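Local coordinates for protein pyroglutamyl-peptidase I (Fervidobacterium islandicum, PDB 6LTQ) that catalyses the hydrolytic removal of pyroglutamate from the amino-terminal end of peptides and probably contributes to keratin breakdown, at residues S33-K38 and L184-A189; H180-P185 and E204-A209; E23-E28 and L81-G86. All coordinates share one frame; numbering follows the deposited sequence.

Contact 1 (S33-K38 and L184-A189); sequences SMRIVK and LPEQVA
The helical turns 33-38 and the segment 184-189 come closest at Arg35 and Leu184, yet even there Arg35 CA and Leu184 CA are 9.9 Å apart. A gap of this size needs a long side chain to bridge it, and Arg35 suits the place. Its chain leaves helix 32-40 and kinks at chi2 (-86°) and again at chi3 (-56°), which brings the NH2 end of the guanidinium group over toward Glu186. Arg35 NH2 lies 3.8 Å from Glu186 OE1, a long salt bridge, and 3.9 Å from Glu186 OE2, which makes the attraction one of charge without a hydrogen bond. OE1 meets the guanidinium group at its edge and in its plane, but the carboxylate is turned 65° against that plane and so does not pair with it side by side. Leu184 approaches over one face of the guanidinium group, its CD1 4.3 Å from Arg35 NH2. Helix 32-40 is the connection of a beta-alpha-beta crossover, joining the parallel neighbours 15-22 and 48-55 of the central sheet, while helix 185-189 is a short helix that follows strand 175-181. Leu184, at the N-cap of this short helix, has no polar side chain to bond the N-H groups of the first turn, so a full capping box is not formed; the reciprocal bond is present, Leu184 N donating to Gln187 OE1 at 2.9 Å in a fairly straight line. Pro185 fits the first turn, where no N-H is needed for a helical bond. Leu203, at the start of helix 203-215, and Val30 pack against Arg35, and Glu186 also packs on Lys142 of the second subunit.

Contact 2 (H180-P185 and E204-A209); sequences HLPFLP and ELQTKA
Gln206 NE2 is held by two backbone carbonyls, Pro182 O across this contact and Met201 O just ahead of the helix that carries the glutamine. The bond from Gln206 NE2 to Pro182 O is 3.0 Å long and bent, with an N-H...O angle of 143°, and the donor stands about 50° above the carbonyl plane instead of on a lone pair. Glutamine suits the place because its amide N-H groups can reach two carbonyls of chain outside regular structure. Gln206 CG is anti to the carbonyl carbon (chi1 -62°), and the chain runs extended beyond it, which carries the amide straight across from the helix to the 181-184 backbone. With NE2 committed to the carbonyls, OE1 turns to hydrocarbon: Gln206 OE1 lies 3.2 Å from Leu181 CB, with Leu181 CD2 at 3.5 Å. This oxygen is buried by the contact and has no hydrogen-bonding partner in the model. The Pro182 ring runs past the amide in the opposite direction, its CD 4.0 Å from Gln206 NE2. Leu184 reaches in from the other end of the segment, bringing its CD2 to 3.7 Å from Gln206 NE2, so that aliphatic groups flank the polar link. His180, the first residue of the segment, bonds instead to Glu93 and to the oxidised Cys156, a grouping consistent with the catalytic triad of this cysteine peptidase family. Gln206 thus ties helix 203-215 to the exit of strand 175-181, while Ile36 of helix 32-40 packs against both Leu181 and Gln206 and strand 77-83 runs alongside as the parallel neighbour.

Contact 3 (E23-E28 and L81-G86); sequences EPFGGE and LGQAGG
Gln83 makes the contacts of 81-86 with Phe25 and Glu28, and the chain approaches it along strand 77-83, with Leu81 buried against Val179 and Gly82 bonded to the backbone of that same residue. At Gln83 the side chain takes CG anti to the backbone N (chi1 174°) and stretches out toward the loop. Gln83 NE2 lies 3.7 Å from Phe25 CZ, the two side chains crossing at a slant with amide and ring planes 30° apart. Two waters complete the join: one donates to Gln83 OE1 at 2.9 Å and weakly accepts from Phe25 N; the other accepts from Gln83 NE2 at 3.0 Å, donates to Phe25 O at 2.8 Å and sits over one ring face, toward the rim. Phe25 begins a type I' beta turn ending at Glu28, with Gly26 and Gly27 taking the positive phi angles it requires. The turn belongs to the loop after strand 15-22; a glycerol, probably from the crystallisation liquor, lies near Phe25 and may mark a substrate pocket. Glu28 CG comes within 4.3 Å of Gln83 OE1, Glu28 OE2 forms a salt bridge with Lys191, and Gln187 bonds both Glu28 OE1 and Gln83 OE1. Past Gln83, Ala84 turns its methyl away from the loop and packs on His180.

Overall arrangement
Contacts 2 and 3 lie at the C-terminal ends of strands 175-181 and 77-83, neighbours in the central sheet, and contact 1 sits beside them. Contacts 1 and 2, centred about 7 Å apart, share Leu184 and Pro185, and Ile36 CD1 of contact 1 packs 3.6 Å from Gln206 CB of contact 2. Contact 3 lies about 9 Å from contact 1 between centres, and a probable hydrogen bond of 3.3 Å runs from Gln187 NE2 to Glu28 OE1. Between contacts 2 and 3, whose centres are about 12 Å apart, a probable hydrogen bond of 2.7 Å joins Leu181 O to Ala84 N. His180, bonded to the oxidised Cys156, places the probable active site beside contacts 2 and 3, whereas contacts 1 and 2 both reach the second subunit.

Contact 1 (S33-K38 and L184-A189)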
loop_
_atom_site.group_PDB
_atom_site.type_symbol
_atom_site.label_atom_id
_atom_site.label_comp_id
_atom_site.label_asym_id
_atom_site.label_seq_id
_atom_site.Cartn_x
_atom_site.Cartn_y
_atom_site.Cartn_z
ATOM N N SER D 33 6.879 4.051 -21.674
ATOM C CA SER D 33 8.087 4.735 -22.141
ATOM C C SER D 33 8.178 4.720 -23.669
ATOM O O SER D 33 8.488 5.744 -24.284
ATOM C CB SER D 33 9.341 4.144 -21.495
ATOM O OG SER D 33 9.531 2.776 -21.796
ATOM N N MET D 34 7.936 3.565 -24.289
ATOM C CA MET D 34 7.977 3.487 -25.754
ATOM C C MET D 34 6.923 4.399 -26.384
ATOM O O MET D 34 7.217 5.144 -27.329
ATOM C CB MET D 34 7.774 2.029 -26.191
ATOM C CG MET D 34 7.850 1.724 -27.729
ATOM S SD MET D 34 7.751 -0.066 -27.936
ATOM C CE MET D 34 7.454 -0.161 -29.706
ATOM N N ARG D 35 5.695 4.393 -25.849
ATOM C CA ARG D 35 4.643 5.226 -26.437
ATOM C C ARG D 35 4.969 6.713 -26.345
ATOM O O ARG D 35 4.736 7.456 -27.305
ATOM C CB ARG D 35 3.299 4.963 -25.764
ATOM C CG ARG D 35 2.821 3.553 -25.900
ATOM C CD ARG D 35 2.057 3.356 -27.191
ATOM N NE ARG D 35 0.942 4.286 -27.309
ATOM C CZ ARG D 35 -0.302 4.003 -26.939
ATOM N NH1 ARG D 35 -1.261 4.910 -27.087
ATOM N NH2 ARG D 35 -0.587 2.815 -26.417
ATOM N N ILE D 36 5.498 7.174 -25.203
ATOM C CA ILE D 36 5.848 8.591 -25.064
ATOM C C ILE D 36 6.951 8.969 -26.042
ATOM O O ILE D 36 6.943 10.063 -26.626
ATOM C CB ILE D 36 6.277 8.926 -23.621
ATOM C CG1 ILE D 36 5.134 8.749 -22.626
ATOM C CG2 ILE D 36 6.828 10.368 -23.533
ATOM C CD1 ILE D 36 5.605 8.994 -21.181
ATOM N N VAL D 37 7.956 8.100 -26.180
ATOM C CA VAL D 37 9.060 8.399 -27.083
ATOM C C VAL D 37 8.535 8.528 -28.515
ATOM O O VAL D 37 8.880 9.476 -29.234
ATOM C CB VAL D 37 10.151 7.318 -26.969
ATOM C CG1 VAL D 37 11.153 7.457 -28.132
ATOM C CG2 VAL D 37 10.897 7.423 -25.629
ATOM N N LYS D 38 7.660 7.603 -28.920
ATOM C CA LYS D 38 7.043 7.681 -30.247
ATOM C C LYS D 38 6.236 8.959 -30.387
ATOM O O LYS D 38 6.280 9.621 -31.428
ATOM C CB LYS D 38 6.145 6.464 -30.500
ATOM C CG LYS D 38 6.874 5.123 -30.597
ATOM C CD LYS D 38 5.882 3.978 -30.904
ATOM C CE LYS D 38 4.646 4.015 -29.982
ATOM N NZ LYS D 38 3.805 2.778 -30.039
ATOM N N LEU D 184 -0.030 2.724 -17.924
ATOM C CA LEU D 184 -1.155 3.356 -18.588
ATOM C C LEU D 184 -2.460 2.740 -18.085
ATOM O O LEU D 184 -2.491 1.569 -17.693
ATOM C CB LEU D 184 -1.072 3.183 -20.115
ATOM C CG LEU D 184 0.143 3.818 -20.803
ATOM C CD1 LEU D 184 0.192 3.378 -22.277
ATOM C CD2 LEU D 184 0.140 5.342 -20.708
ATOM N N PRO D 185 -3.554 3.501 -18.099
ATOM C CA PRO D 185 -4.839 2.925 -17.665
ATOM C C PRO D 185 -5.202 1.646 -18.413
ATOM O O PRO D 185 -5.702 0.692 -17.795
ATOM C CB PRO D 185 -5.834 4.057 -17.930
ATOM C CG PRO D 185 -5.000 5.309 -17.874
ATOM C CD PRO D 185 -3.657 4.923 -18.456
ATOM N N GLU D 186 -4.893 1.560 -19.712
ATOM C CA GLU D 186 -5.228 0.334 -20.441
ATOM C C GLU D 186 -4.480 -0.887 -19.906
ATOM O O GLU D 186 -4.985 -2.015 -20.002
ATOM C CB GLU D 186 -4.944 0.521 -21.927
ATOM C CG GLU D 186 -3.488 0.747 -22.227
ATOM C CD GLU D 186 -3.282 1.360 -23.587
ATOM O OE1 GLU D 186 -2.985 0.597 -24.536
ATOM O OE2 GLU D 186 -3.429 2.598 -23.704
ATOM N N GLN D 187 -3.289 -0.689 -19.325
ATOM C CA GLN D 187 -2.545 -1.812 -18.753
ATOM C C GLN D 187 -3.149 -2.287 -17.438
ATOM O O GLN D 187 -2.988 -3.457 -17.074
ATOM C CB GLN D 187 -1.076 -1.436 -18.513
ATOM C CG GLN D 187 -0.322 -1.056 -19.794
ATOM C CD GLN D 187 1.108 -0.617 -19.533
ATOM O OE1 GLN D 187 1.357 0.543 -19.203
ATOM N NE2 GLN D 187 2.062 -1.550 -19.689
ATOM N N VAL D 188 -3.793 -1.391 -16.688
ATOM C CA VAL D 188 -4.437 -1.834 -15.452
ATOM C C VAL D 188 -5.801 -2.422 -15.761
ATOM O O VAL D 188 -6.257 -3.345 -15.075
ATOM C CB VAL D 188 -4.531 -0.680 -14.440
ATOM C CG1 VAL D 188 -5.370 -1.075 -13.193
ATOM C CG2 VAL D 188 -3.118 -0.241 -14.012
ATOM N N ALA D 189 -6.460 -1.918 -16.801
ATOM C CA ALA D 189 -7.809 -2.383 -17.115
ATOM C C ALA D 189 -7.862 -3.883 -17.425
ATOM O O ALA D 189 -8.925 -4.494 -17.270
ATOM C CB ALA D 189 -8.367 -1.557 -18.268
#

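Contact 2 (H180-P185 and E204-A209)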
loop_
_atom_site.group_PDB
_atom_site.type_symbol
_atom_site.label_atom_id
_atom_site.label_comp_id
_atom_site.label_asym_id
_atom_site.label_seq_id
_atom_site.Cartn_x
_atom_site.Cartn_y
_atom_site.Cartn_z
ATOM N N HIS D 180 10.933 6.990 -14.109
ATOM C CA HIS D 180 9.981 5.899 -14.088
ATOM C C HIS D 180 8.554 6.410 -14.221
ATOM O O HIS D 180 8.196 7.469 -13.697
ATOM C CB HIS D 180 10.130 5.069 -12.817
ATOM C CG HIS D 180 11.002 3.862 -12.993
ATOM N ND1 HIS D 180 12.008 3.533 -12.112
ATOM C CD2 HIS D 180 11.041 2.923 -13.974
ATOM C CE1 HIS D 180 12.604 2.424 -12.516
ATOM N NE2 HIS D 180 12.045 2.039 -13.650
ATOM N N LEU D 181 7.721 5.601 -14.879
ATOM C CA LEU D 181 6.386 5.987 -15.294
ATOM C C LEU D 181 5.340 4.995 -14.794
ATOM O O LEU D 181 5.581 3.773 -14.788
ATOM C CB LEU D 181 6.289 6.058 -16.835
ATOM C CG LEU D 181 7.299 6.973 -17.510
ATOM C CD1 LEU D 181 7.353 6.623 -19.025
ATOM C CD2 LEU D 181 6.922 8.433 -17.278
ATOM N N PRO D 182 4.166 5.498 -14.409
ATOM C CA PRO D 182 3.056 4.604 -14.050
ATOM C C PRO D 182 2.627 3.746 -15.229
ATOM O O PRO D 182 2.896 4.061 -16.387
ATOM C CB PRO D 182 1.921 5.575 -13.657
ATOM C CG PRO D 182 2.620 6.864 -13.253
ATOM C CD PRO D 182 3.850 6.924 -14.174
ATOM N N PHE D 183 1.932 2.654 -14.914
ATOM C CA PHE D 183 1.130 1.970 -15.926
ATOM C C PHE D 183 0.206 2.958 -16.631
ATOM O O PHE D 183 -0.297 3.912 -16.026
ATOM C CB PHE D 183 0.259 0.902 -15.277
ATOM C CG PHE D 183 0.922 -0.423 -15.098
ATOM C CD1 PHE D 183 1.732 -0.965 -16.087
ATOM C CD2 PHE D 183 0.686 -1.152 -13.959
ATOM C CE1 PHE D 183 2.295 -2.215 -15.926
ATOM C CE2 PHE D 183 1.261 -2.412 -13.786
ATOM C CZ PHE D 183 2.061 -2.936 -14.774
ATOM N N LEU D 184 -0.030 2.724 -17.924
ATOM C CA LEU D 184 -1.155 3.356 -18.588
ATOM C C LEU D 184 -2.460 2.740 -18.085
ATOM O O LEU D 184 -2.491 1.569 -17.693
ATOM C CB LEU D 184 -1.072 3.183 -20.115
ATOM C CG LEU D 184 0.143 3.818 -20.803
ATOM C CD1 LEU D 184 0.192 3.378 -22.277
ATOM C CD2 LEU D 184 0.140 5.342 -20.708
ATOM N N PRO D 185 -3.554 3.501 -18.099
ATOM C CA PRO D 185 -4.839 2.925 -17.665
ATOM C C PRO D 185 -5.202 1.646 -18.413
ATOM O O PRO D 185 -5.702 0.692 -17.795
ATOM C CB PRO D 185 -5.834 4.057 -17.930
ATOM C CG PRO D 185 -5.000 5.309 -17.874
ATOM C CD PRO D 185 -3.657 4.923 -18.456
ATOM N N GLU D 204 -1.654 10.935 -22.055
ATOM C CA GLU D 204 -1.617 12.375 -22.265
ATOM C C GLU D 204 -0.886 13.091 -21.129
ATOM O O GLU D 204 -0.017 13.943 -21.367
ATOM C CB GLU D 204 -3.043 12.914 -22.443
ATOM C CG GLU D 204 -3.877 12.148 -23.507
ATOM C CD GLU D 204 -4.602 10.907 -22.956
ATOM O OE1 GLU D 204 -5.674 11.063 -22.321
ATOM O OE2 GLU D 204 -4.134 9.769 -23.178
ATOM N N LEU D 205 -1.188 12.722 -19.884
ATOM C CA LEU D 205 -0.539 13.389 -18.755
ATOM C C LEU D 205 0.929 12.984 -18.634
ATOM O O LEU D 205 1.789 13.834 -18.360
ATOM C CB LEU D 205 -1.301 13.091 -17.455
ATOM C CG LEU D 205 -0.831 13.886 -16.229
ATOM C CD1 LEU D 205 -0.909 15.406 -16.458
ATOM C CD2 LEU D 205 -1.618 13.468 -14.966
ATOM N N GLN D 206 1.248 11.703 -18.854
ATOM C CA GLN D 206 2.653 11.287 -18.826
ATOM C C GLN D 206 3.456 12.004 -19.910
ATOM O O GLN D 206 4.598 12.422 -19.683
ATOM C CB GLN D 206 2.783 9.777 -19.021
ATOM C CG GLN D 206 2.130 8.927 -17.958
ATOM C CD GLN D 206 2.649 7.522 -17.993
ATOM O OE1 GLN D 206 3.804 7.284 -18.368
ATOM N NE2 GLN D 206 1.809 6.572 -17.614
ATOM N N THR D 207 2.878 12.133 -21.105
ATOM C CA THR D 207 3.564 12.841 -22.182
ATOM C C THR D 207 3.767 14.304 -21.821
ATOM O O THR D 207 4.847 14.870 -22.046
ATOM C CB THR D 207 2.774 12.690 -23.480
ATOM O OG1 THR D 207 2.657 11.296 -23.792
ATOM C CG2 THR D 207 3.481 13.392 -24.626
ATOM N N LYS D 208 2.751 14.928 -21.229
ATOM C CA LYS D 208 2.907 16.303 -20.787
ATOM C C LYS D 208 4.044 16.426 -19.773
ATOM O O LYS D 208 4.830 17.386 -19.817
ATOM C CB LYS D 208 1.584 16.820 -20.210
ATOM C CG LYS D 208 1.680 18.221 -19.629
ATOM C CD LYS D 208 0.324 18.746 -19.134
ATOM C CE LYS D 208 0.449 20.135 -18.513
ATOM N NZ LYS D 208 -0.861 20.698 -18.050
ATOM N N ALA D 209 4.169 15.454 -18.864
ATOM C CA ALA D 209 5.227 15.543 -17.864
ATOM C C ALA D 209 6.605 15.521 -18.518
ATOM O O ALA D 209 7.463 16.360 -18.219
ATOM C CB ALA D 209 5.092 14.406 -16.851
#

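Contact 3 (E23-E28 and L81-G86)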
loop_
_atom_site.group_PDB
_atom_site.type_symbol
_atom_site.label_atom_id
_atom_site.label_comp_id
_atom_site.label_asym_id
_atom_site.label_seq_id
_atom_site.Cartn_x
_atom_site.Cartn_y
_atom_site.Cartn_z
ATOM N N GLU D 23 10.987 -1.426 -24.882
ATOM C CA GLU D 23 9.975 -2.273 -25.482
ATOM C C GLU D 23 9.086 -2.897 -24.403
ATOM O O GLU D 23 9.432 -2.890 -23.217
ATOM C CB GLU D 23 10.661 -3.352 -26.324
ATOM C CG GLU D 23 11.590 -2.730 -27.357
ATOM C CD GLU D 23 12.344 -3.737 -28.225
ATOM O OE1 GLU D 23 12.382 -4.942 -27.889
ATOM O OE2 GLU D 23 12.901 -3.304 -29.258
ATOM N N PRO D 24 7.917 -3.412 -24.784
ATOM C CA PRO D 24 7.075 -4.114 -23.810
ATOM C C PRO D 24 7.775 -5.352 -23.271
ATOM O O PRO D 24 8.624 -5.954 -23.937
ATOM C CB PRO D 24 5.824 -4.493 -24.618
ATOM C CG PRO D 24 5.846 -3.561 -25.822
ATOM C CD PRO D 24 7.285 -3.333 -26.118
ATOM N N PHE D 25 7.405 -5.727 -22.048
ATOM C CA PHE D 25 8.005 -6.869 -21.372
ATOM C C PHE D 25 7.043 -7.381 -20.308
ATOM O O PHE D 25 6.033 -6.746 -19.989
ATOM C CB PHE D 25 9.357 -6.507 -20.751
ATOM C CG PHE D 25 9.243 -5.617 -19.545
ATOM C CD1 PHE D 25 9.037 -4.255 -19.704
ATOM C CD2 PHE D 25 9.316 -6.145 -18.260
ATOM C CE1 PHE D 25 8.916 -3.421 -18.594
ATOM C CE2 PHE D 25 9.199 -5.322 -17.148
ATOM C CZ PHE D 25 9.000 -3.955 -17.318
ATOM N N GLY D 26 7.366 -8.555 -19.768
ATOM C CA GLY D 26 6.594 -9.096 -18.662
ATOM C C GLY D 26 5.155 -9.424 -18.994
ATOM O O GLY D 26 4.299 -9.397 -18.103
ATOM N N GLY D 27 4.856 -9.712 -20.257
ATOM C CA GLY D 27 3.505 -10.018 -20.659
ATOM C C GLY D 27 2.673 -8.829 -21.086
ATOM O O GLY D 27 1.532 -9.021 -21.529
ATOM N N GLU D 28 3.187 -7.610 -20.958
ATOM C CA GLU D 28 2.455 -6.447 -21.441
ATOM C C GLU D 28 2.547 -6.350 -22.960
ATOM O O GLU D 28 3.524 -6.784 -23.570
ATOM C CB GLU D 28 2.998 -5.167 -20.794
ATOM C CG GLU D 28 2.875 -5.137 -19.261
ATOM C CD GLU D 28 1.424 -5.027 -18.778
ATOM O OE1 GLU D 28 0.580 -4.452 -19.513
ATOM O OE2 GLU D 28 1.128 -5.524 -17.662
ATOM N N LEU D 81 13.524 6.896 -20.028
ATOM C CA LEU D 81 12.178 6.604 -19.555
ATOM C C LEU D 81 11.992 5.109 -19.381
ATOM O O LEU D 81 12.504 4.310 -20.171
ATOM C CB LEU D 81 11.105 7.129 -20.516
ATOM C CG LEU D 81 11.183 8.592 -20.940
ATOM C CD1 LEU D 81 9.993 8.930 -21.864
ATOM C CD2 LEU D 81 11.255 9.550 -19.730
ATOM N N GLY D 82 11.224 4.731 -18.365
ATOM C CA GLY D 82 10.925 3.332 -18.161
ATOM C C GLY D 82 9.602 3.165 -17.444
ATOM O O GLY D 82 9.086 4.100 -16.821
ATOM N N GLN D 83 9.058 1.955 -17.547
ATOM C CA GLN D 83 7.801 1.599 -16.898
ATOM C C GLN D 83 8.061 1.176 -15.453
ATOM O O GLN D 83 8.948 0.365 -15.190
ATOM C CB GLN D 83 7.117 0.473 -17.677
ATOM C CG GLN D 83 5.880 -0.090 -17.023
ATOM C CD GLN D 83 5.415 -1.355 -17.710
ATOM O OE1 GLN D 83 4.856 -1.308 -18.814
ATOM N NE2 GLN D 83 5.655 -2.490 -17.076
ATOM N N ALA D 84 7.305 1.742 -14.514
ATOM C CA ALA D 84 7.351 1.312 -13.114
ATOM C C ALA D 84 5.934 0.943 -12.713
ATOM O O ALA D 84 5.251 1.736 -12.058
ATOM C CB ALA D 84 7.932 2.413 -12.181
ATOM N N GLY D 85 5.490 -0.248 -13.126
ATOM C CA GLY D 85 4.144 -0.709 -12.832
ATOM C C GLY D 85 3.868 -0.715 -11.342
ATOM O O GLY D 85 4.631 -1.299 -10.564
ATOM N N GLY D 86 2.779 -0.076 -10.934
ATOM C CA GLY D 86 2.468 0.086 -9.533
ATOM C C GLY D 86 2.773 1.467 -8.984
ATOM O O GLY D 86 2.263 1.815 -7.908
HETATM O O HOH W 1 5.681 -3.085 -20.910
HETATM O O HOH W 2 5.676 -5.445 -17.528
#